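Cobalamin biosynthesis protein CobN (Mycobacterium tuberculosis, PDB 7C6O) forms the large, probably catalytic subunit of cobaltochelatase, which carries out the ATP-dependent insertion of cobalt into the corrin ring during cobalamin biosynthesis. Local coordinates at residues 979-984 and 1047-1052; 954-959 and 987-992; 1052-1057 and 1083-1088. All blocks are in the same frame, centred on the assembly; numbering follows the deposited sequence.

Interaction 1: 979-984 and 1047-1052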
loop_
_atom_site.group_PDB
_atom_site.type_symbol
_atom_site.label_atom_id
_atom_site.label_comp_id
_atom_site.label_asym_id
_atom_site.label_seq_id
_atom_site.Cartn_x
_atom_site.Cartn_y
_atom_site.Cartn_z
ATOM N N GLN A 979 -7.016 -32.995 10.435
ATOM C CA GLN A 979 -7.193 -34.444 10.409
ATOM C C GLN A 979 -8.627 -34.818 10.052
ATOM O O GLN A 979 -8.860 -35.815 9.360
ATOM C CB GLN A 979 -6.803 -35.060 11.755
ATOM C CG GLN A 979 -5.338 -34.887 12.139
ATOM C CD GLN A 979 -4.385 -35.243 11.016
ATOM O OE1 GLN A 979 -3.890 -34.366 10.307
ATOM N NE2 GLN A 979 -4.118 -36.532 10.851
ATOM N N ALA A 980 -9.602 -34.033 10.517
ATOM C CA ALA A 980 -10.990 -34.297 10.151
ATOM C C ALA A 980 -11.208 -34.108 8.656
ATOM O O ALA A 980 -11.906 -34.903 8.016
ATOM C CB ALA A 980 -11.928 -33.392 10.951
ATOM N N ASP A 981 -10.614 -33.061 8.078
ATOM C CA ASP A 981 -10.738 -32.841 6.640
ATOM C C ASP A 981 -9.952 -33.882 5.855
ATOM O O ASP A 981 -10.405 -34.344 4.801
ATOM C CB ASP A 981 -10.267 -31.432 6.281
ATOM C CG ASP A 981 -11.208 -30.358 6.785
ATOM O OD1 ASP A 981 -12.293 -30.706 7.294
ATOM O OD2 ASP A 981 -10.860 -29.165 6.673
ATOM N N LEU A 982 -8.770 -34.257 6.351
ATOM C CA LEU A 982 -7.988 -35.302 5.698
ATOM C C LEU A 982 -8.757 -36.616 5.648
ATOM O O LEU A 982 -8.664 -37.364 4.667
ATOM C CB LEU A 982 -6.655 -35.486 6.423
ATOM C CG LEU A 982 -5.678 -36.482 5.799
ATOM C CD1 LEU A 982 -5.191 -35.981 4.447
ATOM C CD2 LEU A 982 -4.510 -36.747 6.737
ATOM N N ALA A 983 -9.523 -36.916 6.697
ATOM C CA ALA A 983 -10.355 -38.111 6.689
ATOM C C ALA A 983 -11.513 -38.000 5.709
ATOM O O ALA A 983 -12.093 -39.024 5.333
ATOM C CB ALA A 983 -10.890 -38.390 8.094
ATOM N N HIS A 984 -11.857 -36.785 5.283
ATOM C CA HIS A 984 -12.994 -36.605 4.388
ATOM C C HIS A 984 -12.588 -36.792 2.930
ATOM O O HIS A 984 -13.246 -37.526 2.183
ATOM C CB HIS A 984 -13.615 -35.226 4.604
ATOM C CG HIS A 984 -14.795 -34.950 3.728
ATOM N ND1 HIS A 984 -16.053 -35.444 3.997
ATOM C CD2 HIS A 984 -14.910 -34.225 2.590
ATOM C CE1 HIS A 984 -16.893 -35.035 3.061
ATOM N NE2 HIS A 984 -16.223 -34.295 2.195
ATOM N N MET A 1047 -12.942 -23.227 1.300
ATOM C CA MET A 1047 -13.339 -22.032 2.038
ATOM C C MET A 1047 -14.570 -22.301 2.892
ATOM O O MET A 1047 -14.629 -21.886 4.055
ATOM C CB MET A 1047 -13.602 -20.868 1.081
ATOM C CG MET A 1047 -13.544 -19.504 1.762
ATOM S SD MET A 1047 -14.511 -18.232 0.931
ATOM C CE MET A 1047 -16.170 -18.774 1.330
ATOM N N ASN A 1048 -15.561 -23.005 2.334
ATOM C CA ASN A 1048 -16.779 -23.292 3.084
ATOM C C ASN A 1048 -16.491 -24.178 4.290
ATOM O O ASN A 1048 -17.048 -23.961 5.373
ATOM C CB ASN A 1048 -17.820 -23.944 2.171
ATOM C CG ASN A 1048 -18.325 -22.998 1.092
ATOM O OD1 ASN A 1048 -18.304 -21.780 1.258
ATOM N ND2 ASN A 1048 -18.785 -23.559 -0.018
ATOM N N ARG A 1049 -15.625 -25.182 4.124
ATOM C CA ARG A 1049 -15.294 -26.056 5.244
ATOM C C ARG A 1049 -14.673 -25.269 6.393
ATOM O O ARG A 1049 -15.027 -25.483 7.559
ATOM C CB ARG A 1049 -14.354 -27.173 4.788
ATOM C CG ARG A 1049 -14.975 -28.123 3.775
ATOM C CD ARG A 1049 -14.045 -29.275 3.432
ATOM N NE ARG A 1049 -13.986 -30.259 4.507
ATOM C CZ ARG A 1049 -14.872 -31.238 4.669
ATOM N NH1 ARG A 1049 -15.886 -31.361 3.823
ATOM N NH2 ARG A 1049 -14.745 -32.092 5.675
ATOM N N GLN A 1050 -13.756 -24.348 6.086
ATOM C CA GLN A 1050 -13.092 -23.590 7.140
ATOM C C GLN A 1050 -13.993 -22.498 7.710
ATOM O O GLN A 1050 -13.982 -22.261 8.923
ATOM C CB GLN A 1050 -11.783 -22.986 6.622
ATOM C CG GLN A 1050 -10.876 -23.961 5.874
ATOM C CD GLN A 1050 -10.694 -25.290 6.592
ATOM O OE1 GLN A 1050 -10.635 -25.350 7.821
ATOM N NE2 GLN A 1050 -10.603 -26.369 5.818
ATOM N N TYR A 1051 -14.773 -21.821 6.863
ATOM C CA TYR A 1051 -15.653 -20.773 7.375
ATOM C C TYR A 1051 -16.730 -21.340 8.288
ATOM O O TYR A 1051 -17.138 -20.673 9.245
ATOM C CB TYR A 1051 -16.288 -19.989 6.223
ATOM C CG TYR A 1051 -15.449 -18.824 5.748
ATOM C CD1 TYR A 1051 -14.130 -19.014 5.359
ATOM C CD2 TYR A 1051 -15.974 -17.537 5.683
ATOM C CE1 TYR A 1051 -13.352 -17.959 4.923
ATOM C CE2 TYR A 1051 -15.200 -16.470 5.244
ATOM C CZ TYR A 1051 -13.888 -16.692 4.865
ATOM O OH TYR A 1051 -13.096 -15.652 4.424
ATOM N N ARG A 1052 -17.190 -22.568 8.028
ATOM C CA ARG A 1052 -18.169 -23.182 8.917
ATOM C C ARG A 1052 -17.634 -23.347 10.333
ATOM O O ARG A 1052 -18.428 -23.418 11.277
ATOM C CB ARG A 1052 -18.620 -24.542 8.369
ATOM C CG ARG A 1052 -19.649 -24.449 7.249
ATOM C CD ARG A 1052 -20.206 -25.819 6.879
ATOM N NE ARG A 1052 -20.086 -26.086 5.448
ATOM C CZ ARG A 1052 -21.055 -25.889 4.559
ATOM N NH1 ARG A 1052 -22.237 -25.425 4.946
ATOM N NH2 ARG A 1052 -20.841 -26.163 3.279
#
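Asp981 and Arg1049 both start with CG anti to their own carbonyl carbon, and this sends the two side chains past each other between helices 973-985 and 1044-1051. The arginine chain then bends at CG-CD (chi3 75°). The bend lays its guanidinium beside the aspartate and over His984. The helices run roughly antiparallel. The axes of the two short helical segments approach to 12.1 Å, so long polar side chains bridge the space between them. Gln1050 also packs on strand 935-940 of the mixed sheet; helix 1044-1051 thus lies on that sheet, with helix 973-985 beside it.

The salt bridge uses one edge of the guanidinium. Arg1049 NH2 donates to Asp981 OD1 at 3.2 Å, and Arg1049 NE adds a weak bond to the same oxygen. The oxygen lies in the guanidinium plane, but the donor NH2 stands well above the carboxylate plane. The two planes are 75° apart, so this is not the flat two-oxygen pairing of carboxylate and guanidinium. The stronger partner of Asp981 OD1 is Arg1053, a few residues farther along the chain.

The other carboxylate oxygen takes the amide end of Gln1050: Gln1050 NE2 donates to Asp981 OD2 at 2.9 Å, nearly along the C-O direction.

His984 covers one face of the Arg1049 guanidinium. The groups form an offset stack with centres 4.0 Å apart and planes 24° apart. Arg1049 NH1 sits over the rim of the ring, 3.3 Å from His984 CD2.

Asp981 is buried, yet both its oxygens are bonded. Two arginines beside it probably stabilise its negative charge and keep it ionised. In this conformer the Arg1049 guanidinium is met at its edge by the carboxylate and on one face by the imidazole. A second conformer exists, so this hold is not exclusive.

Interaction 2: 954-959 and 987-992; sequences MLDDAV and DQRRAT
Asp956 and Arg989 form a buried salt bridge between helix 949-963 and the short helix 988-991, in the mixed alpha/beta domain built on the sheet that contains strands 935-940 and 995-997. It is an end-on, two-nitrogen grip of a carboxylate by a guanidinium. Arg989 NH2 donates to Asp956 OD1 at 2.9 Å. Arg989 NH1 donates to Asp956 OD2 at 3.0 Å, in a nearly straight bond (N-H...O 177°). Each oxygen uses its syn lone pair, and the two flat groups are nearly coplanar. Asp956 has CG anti to the backbone N (chi1 -174°), while Arg989 bends at chi2 and chi3 to meet it.

Neighbours share the polar atoms. Arg989 NH1 also donates to the carbonyl of Arg1036. Asp956 OD2 accepts from Arg1036 N and forms a salt bridge with Arg960. Arg989 NH2 makes weak bonds back to Thr992 O and OG1, tying the arginine to the residue just past its own short helix. At the other end of that helix, Asp987 is the N-cap, its OD1 accepting from Arg990 N at 3.0 Å.

Val959 CG1 packs against Thr992 O at 3.6 Å. A bound water donates to Asp956 OD1 at 2.7 Å and to Thr992 O at 2.8 Å.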
loop_
_atom_site.group_PDB
_atom_site.type_symbol
_atom_site.label_atom_id
_atom_site.label_comp_id
_atom_site.label_asym_id
_atom_site.label_seq_id
_atom_site.Cartn_x
_atom_site.Cartn_y
_atom_site.Cartn_z
ATOM N N MET A 954 4.807 -17.119 4.677
ATOM C CA MET A 954 5.125 -17.273 6.094
ATOM C C MET A 954 3.929 -17.803 6.878
ATOM O O MET A 954 4.066 -18.722 7.694
ATOM C CB MET A 954 5.592 -15.935 6.669
ATOM C CG MET A 954 5.868 -15.966 8.167
ATOM S SD MET A 954 5.918 -14.319 8.901
ATOM C CE MET A 954 7.174 -13.521 7.908
ATOM N N LEU A 955 2.746 -17.230 6.650
ATOM C CA LEU A 955 1.566 -17.686 7.378
ATOM C C LEU A 955 1.174 -19.099 6.962
ATOM O O LEU A 955 0.764 -19.909 7.802
ATOM C CB LEU A 955 0.403 -16.718 7.164
ATOM C CG LEU A 955 0.579 -15.318 7.759
ATOM C CD1 LEU A 955 -0.646 -14.466 7.477
ATOM C CD2 LEU A 955 0.847 -15.393 9.257
ATOM N N ASP A 956 1.296 -19.415 5.673
ATOM C CA ASP A 956 1.015 -20.775 5.226
ATOM C C ASP A 956 1.994 -21.768 5.843
ATOM O O ASP A 956 1.597 -22.861 6.263
ATOM C CB ASP A 956 1.061 -20.846 3.700
ATOM C CG ASP A 956 0.643 -22.206 3.168
ATOM O OD1 ASP A 956 -0.417 -22.711 3.591
ATOM O OD2 ASP A 956 1.367 -22.762 2.316
ATOM N N ASP A 957 3.277 -21.398 5.917
ATOM C CA ASP A 957 4.263 -22.260 6.566
ATOM C C ASP A 957 3.905 -22.518 8.025
ATOM O O ASP A 957 4.099 -23.628 8.532
ATOM C CB ASP A 957 5.657 -21.637 6.474
ATOM C CG ASP A 957 6.251 -21.723 5.082
ATOM O OD1 ASP A 957 5.700 -22.454 4.231
ATOM O OD2 ASP A 957 7.278 -21.052 4.841
ATOM N N ALA A 958 3.382 -21.501 8.717
ATOM C CA ALA A 958 3.076 -21.658 10.136
ATOM C C ALA A 958 1.910 -22.614 10.352
ATOM O O ALA A 958 1.942 -23.439 11.272
ATOM C CB ALA A 958 2.775 -20.296 10.763
ATOM N N VAL A 959 0.872 -22.511 9.521
ATOM C CA VAL A 959 -0.270 -23.417 9.628
ATOM C C VAL A 959 0.171 -24.859 9.410
ATOM O O VAL A 959 -0.160 -25.756 10.194
ATOM C CB VAL A 959 -1.371 -23.015 8.629
ATOM C CG1 VAL A 959 -2.466 -24.074 8.603
ATOM C CG2 VAL A 959 -1.941 -21.654 8.985
ATOM N N ASP A 987 -6.812 -35.249 0.958
ATOM C CA ASP A 987 -5.885 -34.316 0.323
ATOM C C ASP A 987 -5.225 -33.467 1.408
ATOM O O ASP A 987 -5.884 -32.631 2.036
ATOM C CB ASP A 987 -6.619 -33.447 -0.697
ATOM C CG ASP A 987 -5.674 -32.649 -1.575
ATOM O OD1 ASP A 987 -4.757 -31.994 -1.039
ATOM O OD2 ASP A 987 -5.852 -32.679 -2.810
ATOM N N GLN A 988 -3.919 -33.671 1.610
ATOM C CA GLN A 988 -3.214 -32.997 2.698
ATOM C C GLN A 988 -3.109 -31.496 2.457
ATOM O O GLN A 988 -3.277 -30.700 3.389
ATOM C CB GLN A 988 -1.824 -33.607 2.880
ATOM C CG GLN A 988 -0.994 -32.955 3.981
ATOM C CD GLN A 988 -1.538 -33.233 5.373
ATOM O OE1 GLN A 988 -2.187 -34.252 5.606
ATOM N NE2 GLN A 988 -1.275 -32.323 6.305
ATOM N N ARG A 989 -2.818 -31.089 1.218
ATOM C CA ARG A 989 -2.723 -29.664 0.914
ATOM C C ARG A 989 -4.056 -28.961 1.135
ATOM O O ARG A 989 -4.099 -27.843 1.663
ATOM C CB ARG A 989 -2.235 -29.465 -0.524
ATOM C CG ARG A 989 -2.342 -28.031 -1.053
ATOM C CD ARG A 989 -1.295 -27.086 -0.450
ATOM N NE ARG A 989 -1.672 -26.608 0.879
ATOM C CZ ARG A 989 -1.070 -25.605 1.512
ATOM N NH1 ARG A 989 -0.062 -24.961 0.939
ATOM N NH2 ARG A 989 -1.481 -25.241 2.721
ATOM N N ARG A 990 -5.161 -29.602 0.746
ATOM C CA ARG A 990 -6.472 -29.014 1.003
ATOM C C ARG A 990 -6.753 -28.932 2.498
ATOM O O ARG A 990 -7.335 -27.950 2.976
ATOM C CB ARG A 990 -7.564 -29.822 0.302
ATOM C CG ARG A 990 -7.542 -29.741 -1.216
ATOM C CD ARG A 990 -8.794 -30.383 -1.793
ATOM N NE ARG A 990 -9.996 -29.826 -1.176
ATOM C CZ ARG A 990 -11.214 -30.336 -1.311
ATOM N NH1 ARG A 990 -11.405 -31.423 -2.045
ATOM N NH2 ARG A 990 -12.243 -29.759 -0.706
ATOM N N ALA A 991 -6.333 -29.948 3.256
ATOM C CA ALA A 991 -6.626 -30.000 4.683
ATOM C C ALA A 991 -5.898 -28.922 5.477
ATOM O O ALA A 991 -6.328 -28.599 6.589
ATOM C CB ALA A 991 -6.275 -31.380 5.241
ATOM N N THR A 992 -4.815 -28.361 4.945
ATOM C CA THR A 992 -4.081 -27.298 5.621
ATOM C C THR A 992 -4.297 -25.935 4.975
ATOM O O THR A 992 -3.564 -24.989 5.285
ATOM C CB THR A 992 -2.587 -27.618 5.660
ATOM O OG1 THR A 992 -2.090 -27.758 4.323
ATOM C CG2 THR A 992 -2.340 -28.908 6.437
HETATM O O HOH W 1 -2.614 -22.404 5.173
#

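Interaction 3: 1052-1057 and 1083-1088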
loop_
_atom_site.group_PDB
_atom_site.type_symbol
_atom_site.label_atom_id
_atom_site.label_comp_id
_atom_site.label_asym_id
_atom_site.label_seq_id
_atom_site.Cartn_x
_atom_site.Cartn_y
_atom_site.Cartn_z
ATOM N N ARG A 1052 -17.190 -22.568 8.028
ATOM C CA ARG A 1052 -18.169 -23.182 8.917
ATOM C C ARG A 1052 -17.634 -23.347 10.333
ATOM O O ARG A 1052 -18.428 -23.418 11.277
ATOM C CB ARG A 1052 -18.620 -24.542 8.369
ATOM C CG ARG A 1052 -19.649 -24.449 7.249
ATOM C CD ARG A 1052 -20.206 -25.819 6.879
ATOM N NE ARG A 1052 -20.086 -26.086 5.448
ATOM C CZ ARG A 1052 -21.055 -25.889 4.559
ATOM N NH1 ARG A 1052 -22.237 -25.425 4.946
ATOM N NH2 ARG A 1052 -20.841 -26.163 3.279
ATOM N N ARG A 1053 -16.313 -23.390 10.503
ATOM C CA ARG A 1053 -15.704 -23.553 11.815
ATOM C C ARG A 1053 -15.412 -22.236 12.518
ATOM O O ARG A 1053 -15.057 -22.256 13.702
ATOM C CB ARG A 1053 -14.399 -24.349 11.700
ATOM C CG ARG A 1053 -14.577 -25.775 11.216
ATOM C CD ARG A 1053 -13.294 -26.565 11.403
ATOM N NE ARG A 1053 -13.442 -27.963 11.006
ATOM C CZ ARG A 1053 -12.966 -28.471 9.874
ATOM N NH1 ARG A 1053 -12.303 -27.697 9.024
ATOM N NH2 ARG A 1053 -13.146 -29.755 9.597
ATOM N N ILE A 1054 -15.542 -21.102 11.828
ATOM C CA ILE A 1054 -15.175 -19.821 12.422
ATOM C C ILE A 1054 -16.086 -19.526 13.603
ATOM O O ILE A 1054 -17.310 -19.419 13.454
ATOM C CB ILE A 1054 -15.235 -18.701 11.379
ATOM C CG1 ILE A 1054 -14.164 -18.918 10.308
ATOM C CG2 ILE A 1054 -15.069 -17.342 12.056
ATOM C CD1 ILE A 1054 -14.227 -17.912 9.171
ATOM N N ALA A 1055 -15.489 -19.393 14.787
ATOM C CA ALA A 1055 -16.232 -19.045 15.990
ATOM C C ALA A 1055 -16.241 -17.547 16.256
ATOM O O ALA A 1055 -17.218 -17.029 16.814
ATOM C CB ALA A 1055 -15.646 -19.779 17.201
ATOM N N VAL A 1056 -15.175 -16.844 15.876
ATOM C CA VAL A 1056 -15.070 -15.396 16.027
ATOM C C VAL A 1056 -14.591 -14.816 14.707
ATOM O O VAL A 1056 -13.521 -15.195 14.216
ATOM C CB VAL A 1056 -14.094 -14.985 17.142
ATOM C CG1 VAL A 1056 -14.397 -13.571 17.605
ATOM C CG2 VAL A 1056 -14.119 -15.964 18.288
ATOM N N ALA A 1057 -15.357 -13.882 14.149
ATOM C CA ALA A 1057 -14.909 -13.104 13.000
ATOM C C ALA A 1057 -14.319 -11.795 13.510
ATOM O O ALA A 1057 -15.024 -10.996 14.135
ATOM C CB ALA A 1057 -16.060 -12.849 12.028
ATOM N N ALA A 1083 -21.465 -12.614 7.509
ATOM C CA ALA A 1083 -22.631 -13.042 6.741
ATOM C C ALA A 1083 -22.391 -14.386 6.065
ATOM O O ALA A 1083 -23.304 -15.216 5.980
ATOM C CB ALA A 1083 -22.996 -11.980 5.704
ATOM N N THR A 1084 -21.171 -14.617 5.582
ATOM C CA THR A 1084 -20.877 -15.870 4.893
ATOM C C THR A 1084 -20.909 -17.050 5.857
ATOM O O THR A 1084 -21.454 -18.111 5.531
ATOM C CB THR A 1084 -19.524 -15.766 4.190
ATOM O OG1 THR A 1084 -19.567 -14.691 3.244
ATOM C CG2 THR A 1084 -19.192 -17.061 3.456
ATOM N N VAL A 1085 -20.351 -16.877 7.058
ATOM C CA VAL A 1085 -20.441 -17.920 8.077
ATOM C C VAL A 1085 -21.896 -18.170 8.454
ATOM O O VAL A 1085 -22.323 -19.322 8.612
ATOM C CB VAL A 1085 -19.593 -17.544 9.307
ATOM C CG1 VAL A 1085 -19.774 -18.570 10.424
ATOM C CG2 VAL A 1085 -18.123 -17.418 8.927
ATOM N N ARG A 1086 -22.683 -17.100 8.606
ATOM C CA ARG A 1086 -24.094 -17.268 8.938
ATOM C C ARG A 1086 -24.829 -18.014 7.833
ATOM O O ARG A 1086 -25.648 -18.897 8.109
ATOM C CB ARG A 1086 -24.749 -15.910 9.197
ATOM C CG ARG A 1086 -26.195 -16.011 9.683
ATOM C CD ARG A 1086 -26.815 -14.648 9.988
ATOM N NE ARG A 1086 -26.848 -13.786 8.810
ATOM C CZ ARG A 1086 -26.125 -12.680 8.675
ATOM N NH1 ARG A 1086 -25.323 -12.291 9.656
ATOM N NH2 ARG A 1086 -26.213 -11.959 7.565
ATOM N N ALA A 1087 -24.543 -17.679 6.572
ATOM C CA ALA A 1087 -25.177 -18.378 5.459
ATOM C C ALA A 1087 -24.836 -19.862 5.472
ATOM O O ALA A 1087 -25.703 -20.710 5.228
ATOM C CB ALA A 1087 -24.756 -17.746 4.133
ATOM N N LEU A 1088 -23.579 -20.196 5.769
ATOM C CA LEU A 1088 -23.148 -21.589 5.717
ATOM C C LEU A 1088 -23.721 -22.400 6.873
ATOM O O LEU A 1088 -24.113 -23.558 6.688
ATOM C CB LEU A 1088 -21.622 -21.663 5.716
ATOM C CG LEU A 1088 -20.922 -21.214 4.434
ATOM C CD1 LEU A 1088 -19.437 -21.017 4.676
ATOM C CD2 LEU A 1088 -21.155 -22.226 3.318
#
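Arg1052 and Ile1054 lie against Leu1088 and Val1085 where a beta-alpha-beta unit is packed together. The unit is made of strand 1056-1061, helix 1072-1089 and strand 1094-1099, and its two strands are parallel neighbours in the mixed sheet. Residues 1052-1055 form the approach to the first strand, and the second half of the helix packs on them. The backbones come nearest at Arg1052 and Val1085.

The apolar part is the buried one. Ile1054 and Val1085 cross at a slant, each with its CB directed at the other segment. Val1085 CG2 touches two places on the isoleucine: its tip, CD1, at 3.9 Å and its branch point, CB, at 4.0 Å. This methyl is anti to the carbonyl carbon of Val1085, and CG1 is anti to the backbone N (chi1 175°). CG2 thus faces the isoleucine side chain, and Val1085 CG1 lies 4.0 Å from Ile1054 O. Met1081, one turn earlier on the helix, also packs on Ile1054. Tyr1051 from helix 1044-1051 covers both Val1085 and Leu1088.

The second group of contacts is mixed and lies nearer the surface. The long side chain of Arg1052 crosses Leu1088 at about a right angle. Its aliphatic part packs first, with Arg1052 CG 3.7 Å from Leu1088 CB. Farther out, Leu1088 CD2 sits over one face of the guanidinium, 3.6 Å above the plane and displaced toward its rim. The leucine thus meets both the aliphatic and the charged part of the arginine.

The polar contribution is small. A carbonyl near the C-terminal end of the helix receives the arginine, where the helix dipole would probably favour a positive group. The bond is weak: Arg1052 NH1 to Leu1088 O measures 3.2 Å, with an N-H...O angle of 123°.

Overall arrangement
All three contacts lie in the same alpha/beta region, on one side of the chain's centre. Interaction 2 is buried; interactions 1 and 3 are partly buried, each with one exposed residue. Interactions 1 and 2 rest on charge, but the carboxylate is met flat and end-on in 2 and by the arginine from above its plane in 1. Interaction 3 rests mainly on van der Waals packing, part of it against an arginine, with one weak hydrogen bond. Interaction 1 is the middle piece: Leu982 and Asp981 pack on helix 988-991 of interaction 2, while Arg1052 belongs to interaction 3 as well. Arg1053 of 1052-1057 reaches back to Asp981. Interactions 2 and 3 do not touch.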